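Local coordinates for protein FdhC (Acinetobacter nosocomialis, PDB 5KTC) that transfers the (R)-3-hydroxybutanoyl group from coenzyme A to the 3-amino group of a dTDP-linked 3-amino-3,6-dideoxy-D-galactose, as a GNAT-family sugar N-acyltransferase, at residues E22-L27 against E63-I68; Y12-L15 against N19-E22; G95-N100 against Y106-S111. All blocks are in the same frame, centred on the assembly; numbering follows the deposited sequence.

All three contacts lie within the GNAT acetyltransferase range and reach one mixed beta-sheet. Along the chain, interaction 2 comes first, joining strand 11-15 to the start of helix 21-28; interaction 1 begins on the same helix, with Glu-22 common to both, and packs it on strand 63-70, the sheet neighbour of 11-15. Their centres are about 5 Å apart, and Arg-14 O and Ile-67 N are hydrogen-bonded in the sheet. Interaction 3 follows, two strands further across the sheet, where strand 91-99 meets helix 107-122; its centre is about 12 Å from that of interaction 1 and about 14 Å from that of interaction 2. The sugar-nucleotide product has its thymine at interaction 1, while coenzyme A lies along interaction 3.

Interaction 1. Residues E22-L27 against E63-I68; sequences EFICTL and EYYFII. With FUH ([[(2~{R},3~{S},5~{R})-5-[5-methyl-2,4-bis(oxidanylidene)pyrimidin-1-yl]-3-oxidanyl-oxolan-2-yl]methoxy-oxidanyl-phosphoryl] [(2~{R},3~{R},4~{S},5~{R},6~{R})-6-methyl-3,5-bis(oxidanyl)-4-[[(3~{R})-3-oxidanylbutanoyl]amino]oxan-2-yl] hydrogen phosphate), chain C.
The thymine end of the dTDP-sugar pocket is built where helix 21-28 packs on strand 63-70, Ile-24 and Tyr-65 both lining the bound product. The two short segments run nearly at right angles, 81° apart, with their axes 11.1 Å from each other, and the gap is bridged by four side chains, Phe-23 and Ile-24 from the helix and Tyr-65 and Ile-67 from the strand. Ile-24 reaches out with an extended chain, its chi2 of 175° carrying CD1 to the end of the Tyr-65 side chain, where it lies 4.0 Å from CZ. The other branch, Ile-24 CG2, comes 3.7 Å from Tyr-65 OH and also borders the thymine carbonyl oxygen O15. Further along the strand, Ile-67 closes the interface with a single methyl: its CD1 sits 4.1 Å from Ile-24 CD1 and 4.2 Å from Phe-23 CD2. The two segments meet by van der Waals packing alone. The polar element points to the ligand, because Tyr-65 OH donates to O15 of the product in a short bond of 2.6 Å, with O15 near the plane of the phenol ring. Thymine's methyl C18 comes up beside the same hydroxyl at 3.3 Å. Gln-47 and Arg-28 also hydrogen-bond this ligand. Tyr-65 therefore does two jobs, packing its ring end against Ile-24 while its hydroxyl binds a base carbonyl at a buried site, where the lack of competing water probably strengthens the bond.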
loop_
_atom_site.group_PDB
_atom_site.type_symbol
_atom_site.label_atom_id
_atom_site.label_comp_id
_atom_site.label_asym_id
_atom_site.label_seq_id
_atom_site.Cartn_x
_atom_site.Cartn_y
_atom_site.Cartn_z
ATOM N N GLU A 22 12.305 0.340 -14.405
ATOM C CA GLU A 22 13.605 0.305 -13.791
ATOM C C GLU A 22 13.573 0.565 -12.288
ATOM O O GLU A 22 14.292 -0.096 -11.553
ATOM C CB GLU A 22 14.566 1.289 -14.434
ATOM C CG GLU A 22 15.907 1.420 -13.723
ATOM C CD GLU A 22 16.884 2.284 -14.505
ATOM O OE1 GLU A 22 18.090 1.999 -14.393
ATOM O OE2 GLU A 22 16.451 3.226 -15.233
ATOM N N PHE A 23 12.806 1.562 -11.840
ATOM C CA PHE A 23 12.710 1.810 -10.418
ATOM C C PHE A 23 12.193 0.562 -9.654
ATOM O O PHE A 23 12.683 0.234 -8.577
ATOM C CB PHE A 23 11.751 2.970 -10.173
ATOM C CG PHE A 23 11.491 3.195 -8.705
ATOM C CD1 PHE A 23 12.529 3.617 -7.888
ATOM C CD2 PHE A 23 10.284 2.832 -8.132
ATOM C CE1 PHE A 23 12.340 3.769 -6.541
ATOM C CE2 PHE A 23 10.104 2.938 -6.784
ATOM C CZ PHE A 23 11.107 3.425 -5.993
ATOM N N ILE A 24 11.197 -0.074 -10.247
ATOM C CA ILE A 24 10.562 -1.259 -9.689
ATOM C C ILE A 24 11.542 -2.425 -9.664
ATOM O O ILE A 24 11.679 -3.049 -8.611
ATOM C CB ILE A 24 9.248 -1.620 -10.357
ATOM C CG1 ILE A 24 8.203 -0.533 -10.067
ATOM C CG2 ILE A 24 8.700 -2.891 -9.729
ATOM C CD1 ILE A 24 6.881 -0.707 -10.764
ATOM N N CYS A 25 12.208 -2.708 -10.792
ATOM C CA CYS A 25 13.203 -3.799 -10.810
ATOM C C CYS A 25 14.217 -3.601 -9.704
ATOM O O CYS A 25 14.517 -4.513 -8.951
ATOM C CB CYS A 25 13.976 -3.860 -12.137
ATOM S SG CYS A 25 13.012 -4.606 -13.424
ATOM N N THR A 26 14.741 -2.389 -9.595
ATOM C CA THR A 26 15.757 -2.102 -8.617
ATOM C C THR A 26 15.281 -2.269 -7.213
ATOM O O THR A 26 15.975 -2.842 -6.416
ATOM C CB THR A 26 16.349 -0.712 -8.856
ATOM O OG1 THR A 26 16.988 -0.713 -10.136
ATOM C CG2 THR A 26 17.371 -0.353 -7.792
ATOM N N LEU A 27 14.081 -1.775 -6.917
ATOM C CA LEU A 27 13.532 -1.878 -5.589
ATOM C C LEU A 27 13.346 -3.344 -5.175
ATOM O O LEU A 27 13.794 -3.737 -4.105
ATOM C CB LEU A 27 12.181 -1.162 -5.542
ATOM C CG LEU A 27 11.441 -1.025 -4.234
ATOM C CD1 LEU A 27 12.198 -0.076 -3.314
ATOM C CD2 LEU A 27 10.000 -0.510 -4.557
ATOM N N GLU A 63 -7.380 -3.746 -10.798
ATOM C CA GLU A 63 -6.068 -3.644 -10.117
ATOM C C GLU A 63 -5.552 -2.240 -10.227
ATOM O O GLU A 63 -5.636 -1.657 -11.307
ATOM C CB GLU A 63 -5.035 -4.587 -10.749
ATOM C CG GLU A 63 -3.783 -4.828 -9.925
ATOM C CD GLU A 63 -3.004 -6.073 -10.337
ATOM O OE1 GLU A 63 -1.759 -6.066 -10.343
ATOM O OE2 GLU A 63 -3.651 -7.111 -10.568
ATOM N N TYR A 64 -5.006 -1.704 -9.122
ATOM C CA TYR A 64 -4.410 -0.397 -9.070
ATOM C C TYR A 64 -3.100 -0.465 -8.353
ATOM O O TYR A 64 -3.050 -0.901 -7.195
ATOM C CB TYR A 64 -5.350 0.575 -8.353
ATOM C CG TYR A 64 -6.670 0.687 -9.047
ATOM C CD1 TYR A 64 -6.790 1.398 -10.253
ATOM C CD2 TYR A 64 -7.790 0.027 -8.584
ATOM C CE1 TYR A 64 -8.008 1.445 -10.930
ATOM C CE2 TYR A 64 -9.023 0.104 -9.263
ATOM C CZ TYR A 64 -9.113 0.805 -10.444
ATOM O OH TYR A 64 -10.307 0.888 -11.149
ATOM N N TYR A 65 -2.049 -0.056 -9.029
ATOM C CA TYR A 65 -0.660 -0.209 -8.585
ATOM C C TYR A 65 -0.029 1.161 -8.606
ATOM O O TYR A 65 -0.184 1.865 -9.602
ATOM C CB TYR A 65 0.054 -1.090 -9.580
ATOM C CG TYR A 65 1.409 -1.601 -9.288
ATOM C CD1 TYR A 65 1.987 -1.543 -8.040
ATOM C CD2 TYR A 65 2.129 -2.219 -10.302
ATOM C CE1 TYR A 65 3.251 -2.089 -7.809
ATOM C CE2 TYR A 65 3.390 -2.769 -10.086
ATOM C CZ TYR A 65 3.951 -2.704 -8.835
ATOM O OH TYR A 65 5.250 -3.245 -8.587
ATOM N N PHE A 66 0.605 1.556 -7.505
ATOM C CA PHE A 66 1.117 2.904 -7.289
ATOM C C PHE A 66 2.599 2.952 -6.949
ATOM O O PHE A 66 3.121 2.077 -6.269
ATOM C CB PHE A 66 0.368 3.606 -6.136
ATOM C CG PHE A 66 -1.126 3.697 -6.339
ATOM C CD1 PHE A 66 -1.934 2.661 -5.989
ATOM C CD2 PHE A 66 -1.699 4.844 -6.822
ATOM C CE1 PHE A 66 -3.296 2.690 -6.170
ATOM C CE2 PHE A 66 -3.057 4.925 -7.033
ATOM C CZ PHE A 66 -3.883 3.847 -6.692
ATOM N N ILE A 67 3.256 3.990 -7.455
ATOM C CA ILE A 67 4.542 4.418 -6.931
ATOM C C ILE A 67 4.241 5.375 -5.755
ATOM O O ILE A 67 3.327 6.188 -5.871
ATOM C CB ILE A 67 5.388 5.173 -7.963
ATOM C CG1 ILE A 67 5.545 4.354 -9.236
ATOM C CG2 ILE A 67 6.714 5.563 -7.360
ATOM C CD1 ILE A 67 6.233 3.005 -9.064
ATOM N N ILE A 68 4.997 5.190 -4.679
ATOM C CA ILE A 68 4.962 6.031 -3.516
ATOM C C ILE A 68 6.099 7.039 -3.684
ATOM O O ILE A 68 7.246 6.626 -3.941
ATOM C CB ILE A 68 5.151 5.253 -2.214
ATOM C CG1 ILE A 68 4.132 4.097 -2.058
ATOM C CG2 ILE A 68 5.052 6.237 -1.044
ATOM C CD1 ILE A 68 4.424 3.184 -0.869
HETATM O O1 FUH C . 2.725 -6.649 0.847
HETATM C C1 FUH C . 2.002 -7.488 1.373
HETATM C C2 FUH C . 0.932 -7.138 2.353
HETATM C C3 FUH C . 1.190 -5.826 3.045
HETATM O O2 FUH C . 1.950 -6.011 4.266
HETATM C C4 FUH C . -0.107 -5.175 3.456
HETATM N N1 FUH C . 2.098 -8.842 1.065
HETATM C C5 FUH C . 2.861 -9.277 -0.110
HETATM C C6 FUH C . 3.763 -10.481 0.221
HETATM O O3 FUH C . 2.960 -11.463 0.721
HETATM C C7 FUH C . 4.422 -11.099 -0.991
HETATM C C8 FUH C . 5.091 -12.470 -0.731
HETATM O O4 FUH C . 3.456 -11.312 -2.035
HETATM C C9 FUH C . 1.899 -9.654 -1.223
HETATM O O5 FUH C . 1.176 -8.516 -1.717
HETATM C C10 FUH C . 2.651 -10.171 -2.382
HETATM O O6 FUH C . 3.480 -9.119 -2.851
HETATM P P1 FUH C . 4.208 -9.185 -4.239
HETATM O O7 FUH C . 5.470 -9.964 -4.185
HETATM O O8 FUH C . 4.477 -7.718 -4.574
HETATM O O9 FUH C . 3.200 -9.592 -5.401
HETATM P P2 FUH C . 2.686 -11.015 -5.922
HETATM O O10 FUH C . 1.198 -10.946 -5.969
HETATM O O11 FUH C . 3.234 -12.060 -4.959
HETATM O O12 FUH C . 3.348 -11.006 -7.345
HETATM C C11 FUH C . 2.796 -11.808 -8.394
HETATM C C12 FUH C . 3.910 -12.168 -9.343
HETATM C C13 FUH C . 5.193 -12.661 -8.640
HETATM O O13 FUH C . 5.872 -13.670 -9.408
HETATM C C14 FUH C . 6.120 -11.454 -8.629
HETATM C C15 FUH C . 5.699 -10.751 -9.897
HETATM O O14 FUH C . 4.289 -11.017 -10.105
HETATM N N2 FUH C . 5.755 -9.273 -9.884
HETATM C C16 FUH C . 4.945 -8.545 -9.065
HETATM C C17 FUH C . 4.967 -7.150 -9.118
HETATM C C18 FUH C . 4.074 -6.299 -8.240
HETATM C C19 FUH C . 5.888 -6.546 -10.027
HETATM O O15 FUH C . 5.905 -5.253 -10.145
HETATM N N3 FUH C . 6.674 -7.286 -10.822
HETATM C C20 FUH C . 6.566 -8.618 -10.771
HETATM O O16 FUH C . 7.362 -9.343 -11.538
#

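Interaction 2. Residues Y12-L15 against N19-E22; sequences YLRL and NDAE. With EDO (1,2-ethanediol), chain B.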
loop_
_atom_site.group_PDB
_atom_site.type_symbol
_atom_site.label_atom_id
_atom_site.label_comp_id
_atom_site.label_asym_id
_atom_site.label_seq_id
_atom_site.Cartn_x
_atom_site.Cartn_y
_atom_site.Cartn_z
ATOM N N TYR A 12 2.981 10.985 -1.437
ATOM C CA TYR A 12 1.876 10.934 -2.333
ATOM C C TYR A 12 2.037 9.723 -3.222
ATOM O O TYR A 12 3.127 9.144 -3.290
ATOM C CB TYR A 12 1.750 12.189 -3.185
ATOM C CG TYR A 12 2.886 12.532 -4.100
ATOM C CD1 TYR A 12 3.955 13.314 -3.667
ATOM C CD2 TYR A 12 2.914 12.085 -5.397
ATOM C CE1 TYR A 12 4.978 13.682 -4.512
ATOM C CE2 TYR A 12 3.958 12.436 -6.252
ATOM C CZ TYR A 12 5.015 13.210 -5.818
ATOM O OH TYR A 12 6.123 13.504 -6.637
ATOM N N LEU A 13 0.948 9.310 -3.811
ATOM C CA LEU A 13 0.910 8.112 -4.665
ATOM C C LEU A 13 0.449 8.504 -6.029
ATOM O O LEU A 13 -0.436 9.309 -6.164
ATOM C CB LEU A 13 -0.093 7.060 -4.157
ATOM C CG LEU A 13 -0.021 6.450 -2.744
ATOM C CD1 LEU A 13 -0.656 5.082 -2.599
ATOM C CD2 LEU A 13 1.292 6.482 -2.052
ATOM N N ARG A 14 0.958 7.817 -7.044
ATOM C CA ARG A 14 0.410 7.927 -8.407
ATOM C C ARG A 14 0.496 6.622 -9.134
ATOM O O ARG A 14 1.386 5.795 -8.807
ATOM C CB ARG A 14 1.072 9.059 -9.180
ATOM C CG ARG A 14 2.533 8.806 -9.531
ATOM C CD ARG A 14 2.826 9.048 -11.022
ATOM N NE ARG A 14 4.230 8.840 -11.298
ATOM C CZ ARG A 14 4.818 7.692 -11.614
ATOM N NH1 ARG A 14 4.100 6.583 -11.784
ATOM N NH2 ARG A 14 6.148 7.663 -11.789
ATOM N N LEU A 15 -0.402 6.407 -10.097
ATOM C CA LEU A 15 -0.418 5.096 -10.787
ATOM C C LEU A 15 0.867 4.748 -11.518
ATOM O O LEU A 15 1.497 5.614 -12.154
ATOM C CB LEU A 15 -1.588 5.053 -11.755
ATOM C CG LEU A 15 -2.981 5.080 -11.083
ATOM C CD1 LEU A 15 -4.138 5.237 -12.058
ATOM C CD2 LEU A 15 -3.176 3.821 -10.258
ATOM N N ASN A 19 7.268 3.138 -17.786
ATOM C CA ASN A 19 8.494 3.804 -17.484
ATOM C C ASN A 19 8.997 3.660 -16.041
ATOM O O ASN A 19 10.152 3.970 -15.796
ATOM C CB ASN A 19 8.396 5.313 -17.849
ATOM C CG ASN A 19 9.729 5.900 -18.336
ATOM O OD1 ASN A 19 10.820 5.385 -18.027
ATOM N ND2 ASN A 19 9.648 6.991 -19.134
ATOM N N ASP A 20 8.162 3.180 -15.095
ATOM C CA ASP A 20 8.612 2.920 -13.710
ATOM C C ASP A 20 9.334 1.557 -13.596
ATOM O O ASP A 20 9.725 1.141 -12.479
ATOM C CB ASP A 20 7.413 2.883 -12.748
ATOM C CG ASP A 20 6.660 4.257 -12.675
ATOM O OD1 ASP A 20 7.401 5.244 -12.518
ATOM O OD2 ASP A 20 5.418 4.319 -12.801
ATOM N N ALA A 21 9.498 0.866 -14.742
ATOM C CA ALA A 21 10.039 -0.481 -14.681
ATOM C C ALA A 21 11.400 -0.554 -14.049
ATOM O O ALA A 21 11.640 -1.432 -13.244
ATOM C CB ALA A 21 10.021 -1.114 -16.059
ATOM N N GLU A 22 12.305 0.340 -14.405
ATOM C CA GLU A 22 13.605 0.305 -13.791
ATOM C C GLU A 22 13.573 0.565 -12.288
ATOM O O GLU A 22 14.292 -0.096 -11.553
ATOM C CB GLU A 22 14.566 1.289 -14.434
ATOM C CG GLU A 22 15.907 1.420 -13.723
ATOM C CD GLU A 22 16.884 2.284 -14.505
ATOM O OE1 GLU A 22 18.090 1.999 -14.393
ATOM O OE2 GLU A 22 16.451 3.226 -15.233
HETATM C C1 EDO B . 10.390 7.617 -10.886
HETATM O O1 EDO B . 9.424 8.145 -11.819
HETATM C C2 EDO B . 10.101 6.149 -10.601
HETATM O O2 EDO B . 9.817 5.425 -11.809
#
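Arg-14 and Asp-20 meet end-on in a bidentate salt bridge that spans the short connection between strand 11-15 and helix 21-28. Each terminal nitrogen takes its own oxygen: NH2 of Arg-14 donates to OD1 of Asp-20 at 2.8 Å in an almost straight bond (178°), which OD1 accepts on its syn lone pair, and NH1 of Arg-14 gives OD2 of Asp-20 an equally short bond, also from the syn side but somewhat out of the carboxylate plane. Guanidinium and carboxylate are nearly coplanar, their planes 14° apart. The chain of Arg-14 gets there by a bend at chi2, 129°, which turns the guanidinium toward the carboxylate although the CB bond itself does not aim at it. NH1 has a second acceptor in the backbone, Leu-15 O, 2.8 Å away, approached from above the carbonyl plane, so one nitrogen ties the strand's end to the acid. Asp-20 OD2 is likewise shared, accepting also from the backbone N of Glu-17 in the short connection between the segments. An ethanediol O2, probably carried over from the crystallisation liquor, lies only 2.5 Å from Asp-20 OD1, too short for its detail to be trusted. The two-pronged arginine grip and the bond from Glu-17 N hold the carboxylate's rotation and would probably favour its ionised form. The result is an ion pair across a tight beta-to-alpha connection, joining one of the two outermost strands of the sheet to the 3-10 turn that leads into helix 21-28, the first helix of the chain.

Interaction 3. Residues G95-N100 against Y106-S111; sequences GSWILN and YAAVES. With COA (coenzyme A), chain D.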
loop_
_atom_site.group_PDB
_atom_site.type_symbol
_atom_site.label_atom_id
_atom_site.label_comp_id
_atom_site.label_asym_id
_atom_site.label_seq_id
_atom_site.Cartn_x
_atom_site.Cartn_y
_atom_site.Cartn_z
ATOM N N GLY A 95 -1.001 -5.054 -0.954
ATOM C CA GLY A 95 0.338 -5.561 -0.749
ATOM C C GLY A 95 1.297 -4.980 -1.752
ATOM O O GLY A 95 1.211 -3.778 -2.095
ATOM N N SER A 96 2.235 -5.802 -2.228
ATOM C CA SER A 96 3.402 -5.284 -2.944
ATOM C C SER A 96 3.998 -4.027 -2.287
ATOM O O SER A 96 4.368 -3.044 -2.972
ATOM C CB SER A 96 3.144 -5.065 -4.437
ATOM O OG SER A 96 2.551 -6.171 -5.089
ATOM N N TRP A 97 4.076 -4.064 -0.969
ATOM C CA TRP A 97 4.206 -2.838 -0.177
ATOM C C TRP A 97 5.667 -2.763 0.203
ATOM O O TRP A 97 6.163 -3.581 1.022
ATOM C CB TRP A 97 3.385 -2.927 1.053
ATOM C CG TRP A 97 3.315 -1.675 1.879
ATOM C CD1 TRP A 97 3.330 -0.385 1.448
ATOM C CD2 TRP A 97 3.155 -1.634 3.301
ATOM N NE1 TRP A 97 3.185 0.464 2.537
ATOM C CE2 TRP A 97 3.057 -0.278 3.673
ATOM C CE3 TRP A 97 3.089 -2.622 4.294
ATOM C CZ2 TRP A 97 2.936 0.125 4.986
ATOM C CZ3 TRP A 97 2.954 -2.224 5.635
ATOM C CH2 TRP A 97 2.849 -0.844 5.954
ATOM N N ILE A 98 6.361 -1.804 -0.400
ATOM C CA ILE A 98 7.805 -1.694 -0.262
ATOM C C ILE A 98 8.193 -0.226 -0.131
ATOM O O ILE A 98 7.709 0.618 -0.882
ATOM C CB ILE A 98 8.597 -2.279 -1.434
ATOM C CG1 ILE A 98 8.099 -3.692 -1.835
ATOM C CG2 ILE A 98 10.042 -2.401 -1.018
ATOM C CD1 ILE A 98 8.496 -4.199 -3.187
ATOM N N LEU A 99 9.044 0.059 0.847
ATOM C CA LEU A 99 9.613 1.418 0.996
ATOM C C LEU A 99 11.153 1.318 1.096
ATOM O O LEU A 99 11.645 0.474 1.846
ATOM C CB LEU A 99 9.051 2.064 2.245
ATOM C CG LEU A 99 7.588 2.525 2.171
ATOM C CD1 LEU A 99 7.124 2.941 3.544
ATOM C CD2 LEU A 99 7.359 3.672 1.189
ATOM N N ASN A 100 11.879 2.183 0.391
ATOM C CA ASN A 100 13.361 2.062 0.386
ATOM C C ASN A 100 13.945 3.000 1.432
ATOM O O ASN A 100 13.196 3.685 2.144
ATOM C CB ASN A 100 13.948 2.335 -1.011
ATOM C CG ASN A 100 13.721 3.748 -1.514
ATOM O OD1 ASN A 100 13.521 4.693 -0.772
ATOM N ND2 ASN A 100 13.700 3.881 -2.842
ATOM N N TYR A 106 7.576 8.413 8.458
ATOM C CA TYR A 106 6.253 7.895 8.654
ATOM C C TYR A 106 5.584 7.497 7.333
ATOM O O TYR A 106 4.379 7.334 7.309
ATOM C CB TYR A 106 5.361 8.915 9.450
ATOM C CG TYR A 106 5.979 9.227 10.816
ATOM C CD1 TYR A 106 6.188 8.214 11.744
ATOM C CD2 TYR A 106 6.396 10.517 11.162
ATOM C CE1 TYR A 106 6.802 8.466 12.973
ATOM C CE2 TYR A 106 7.021 10.767 12.391
ATOM C CZ TYR A 106 7.208 9.755 13.285
ATOM O OH TYR A 106 7.835 9.973 14.501
ATOM N N ALA A 107 6.349 7.343 6.259
ATOM C CA ALA A 107 5.770 6.891 4.973
ATOM C C ALA A 107 4.910 5.631 5.087
ATOM O O ALA A 107 3.922 5.458 4.347
ATOM C CB ALA A 107 6.894 6.623 3.982
ATOM N N ALA A 108 5.347 4.712 5.948
ATOM C CA ALA A 108 4.624 3.417 6.106
ATOM C C ALA A 108 3.197 3.682 6.585
ATOM O O ALA A 108 2.214 3.171 6.028
ATOM C CB ALA A 108 5.381 2.462 7.037
ATOM N N VAL A 109 3.072 4.541 7.590
ATOM C CA VAL A 109 1.739 4.917 8.106
ATOM C C VAL A 109 0.932 5.646 7.045
ATOM O O VAL A 109 -0.267 5.351 6.828
ATOM C CB VAL A 109 1.822 5.785 9.395
ATOM C CG1 VAL A 109 0.456 6.128 9.894
ATOM C CG2 VAL A 109 2.630 5.101 10.459
ATOM N N GLU A 110 1.542 6.620 6.389
ATOM C CA GLU A 110 0.775 7.418 5.436
ATOM C C GLU A 110 0.250 6.571 4.237
ATOM O O GLU A 110 -0.894 6.687 3.788
ATOM C CB GLU A 110 1.675 8.539 4.867
ATOM C CG GLU A 110 2.083 9.587 5.917
ATOM C CD GLU A 110 2.895 10.742 5.375
ATOM O OE1 GLU A 110 2.998 10.963 4.161
ATOM O OE2 GLU A 110 3.372 11.496 6.213
ATOM N N SER A 111 1.161 5.756 3.730
ATOM C CA SER A 111 0.848 4.909 2.531
ATOM C C SER A 111 -0.214 3.872 2.866
ATOM O O SER A 111 -1.173 3.696 2.089
ATOM C CB SER A 111 2.116 4.299 1.941
ATOM O OG SER A 111 2.811 3.463 2.812
HETATM N N1A COA D . 0.948 4.836 14.848
HETATM C C2A COA D . 1.982 5.699 14.977
HETATM N N3A COA D . 3.204 5.437 14.506
HETATM C C4A COA D . 3.388 4.329 13.804
HETATM C C5A COA D . 2.285 3.360 13.586
HETATM C C6A COA D . 1.006 3.681 14.172
HETATM N N6A COA D . -0.042 2.872 14.043
HETATM N N7A COA D . 2.770 2.363 12.860
HETATM C C8A COA D . 4.072 2.638 12.637
HETATM N N9A COA D . 4.436 3.814 13.215
HETATM C C1B COA D . 5.766 4.462 13.164
HETATM C C2B COA D . 6.856 3.412 13.411
HETATM O O2B COA D . 7.129 3.199 14.806
HETATM C C3B COA D . 8.000 3.964 12.632
HETATM O O3B COA D . 8.569 5.027 13.403
HETATM P P3B COA D . 9.996 4.836 14.117
HETATM O O7A COA D . 10.931 5.497 13.096
HETATM O O8A COA D . 9.627 5.680 15.304
HETATM O O9A COA D . 10.211 3.358 14.327
HETATM C C4B COA D . 7.331 4.571 11.419
HETATM O O4B COA D . 6.013 4.959 11.840
HETATM C C5B COA D . 7.365 3.670 10.201
HETATM O O5B COA D . 6.746 2.436 10.491
HETATM P P1A COA D . 7.568 1.093 10.349
HETATM O O1A COA D . 6.736 -0.019 10.951
HETATM O O2A COA D . 9.040 1.224 10.629
HETATM O O3A COA D . 7.496 0.703 8.781
HETATM P P2A COA D . 8.570 0.676 7.655
HETATM O O4A COA D . 9.159 2.026 7.340
HETATM O O5A COA D . 9.579 -0.439 7.864
HETATM O O6A COA D . 7.696 0.300 6.373
HETATM C CBP COA D . 7.432 -1.685 4.985
HETATM C CCP COA D . 7.106 -0.994 6.320
HETATM C CDP COA D . 6.814 -3.060 5.043
HETATM C CEP COA D . 6.839 -0.901 3.818
HETATM C CAP COA D . 8.969 -1.765 4.823
HETATM O OAP COA D . 9.482 -2.260 6.104
HETATM C C9P COA D . 9.418 -2.582 3.680
HETATM O O9P COA D . 9.498 -2.207 2.490
HETATM N N8P COA D . 9.745 -3.846 4.020
HETATM C C7P COA D . 10.176 -4.765 3.036
HETATM C C6P COA D . 9.128 -5.247 2.065
HETATM C C5P COA D . 8.061 -6.008 2.809
HETATM O O5P COA D . 8.401 -6.915 3.589
HETATM N N4P COA D . 6.815 -5.629 2.606
HETATM C C3P COA D . 5.697 -6.194 3.368
HETATM C C2P COA D . 5.305 -7.602 2.880
HETATM S S1P COA D . 4.102 -8.322 4.059
#
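Trp-97 and Leu-99 of strand 91-99 lean on the start of helix 107-122 at the coenzyme A site, within the beta-alpha-beta unit that strand 127-133 completes. The polar link is one hydrogen bond: Trp-97 NE1 donates to Ser-111 OG at 3.0 Å, 165° at the hydrogen, with the oxygen in the indole plane. Ser-111 in turn gives its hydroxyl to Ala-107 O, 2.8 Å away, a carbonyl that the backbone N of Ser-111 reaches from the opposite face; a chi1 of 61° folds OG back over the helix for this. Apolar packing completes the interface. Leu-99 CD1 packs on Ala-107 CB at 3.7 Å and on the backbone of Ala-108, and the indole edge at Trp-97 CZ2 lies 4.0 Å from Ala-108 CB. Contacts to coenzyme A form the third group. As in other GNAT enzymes, the pantetheine arm pairs with this strand's backbone like an added strand, its N4P donating to Trp-97 O at 2.7 Å and its O9P accepting from Leu-99 N at 2.8 Å. The methyl CEP sits over the centre of the Trp-97 indole, a CH-pi type approach, while Ala-108 CB lies 3.2 Å from O6A, the ester oxygen between the pyrophosphate and the pantetheine arm. Lys-103, Lys-105 and Lys-138 also bind the cofactor. The serine bond at the indole's edge probably helps to keep the ring turned with one face toward the pantetheine, and the same strand fixes the cofactor through its backbone.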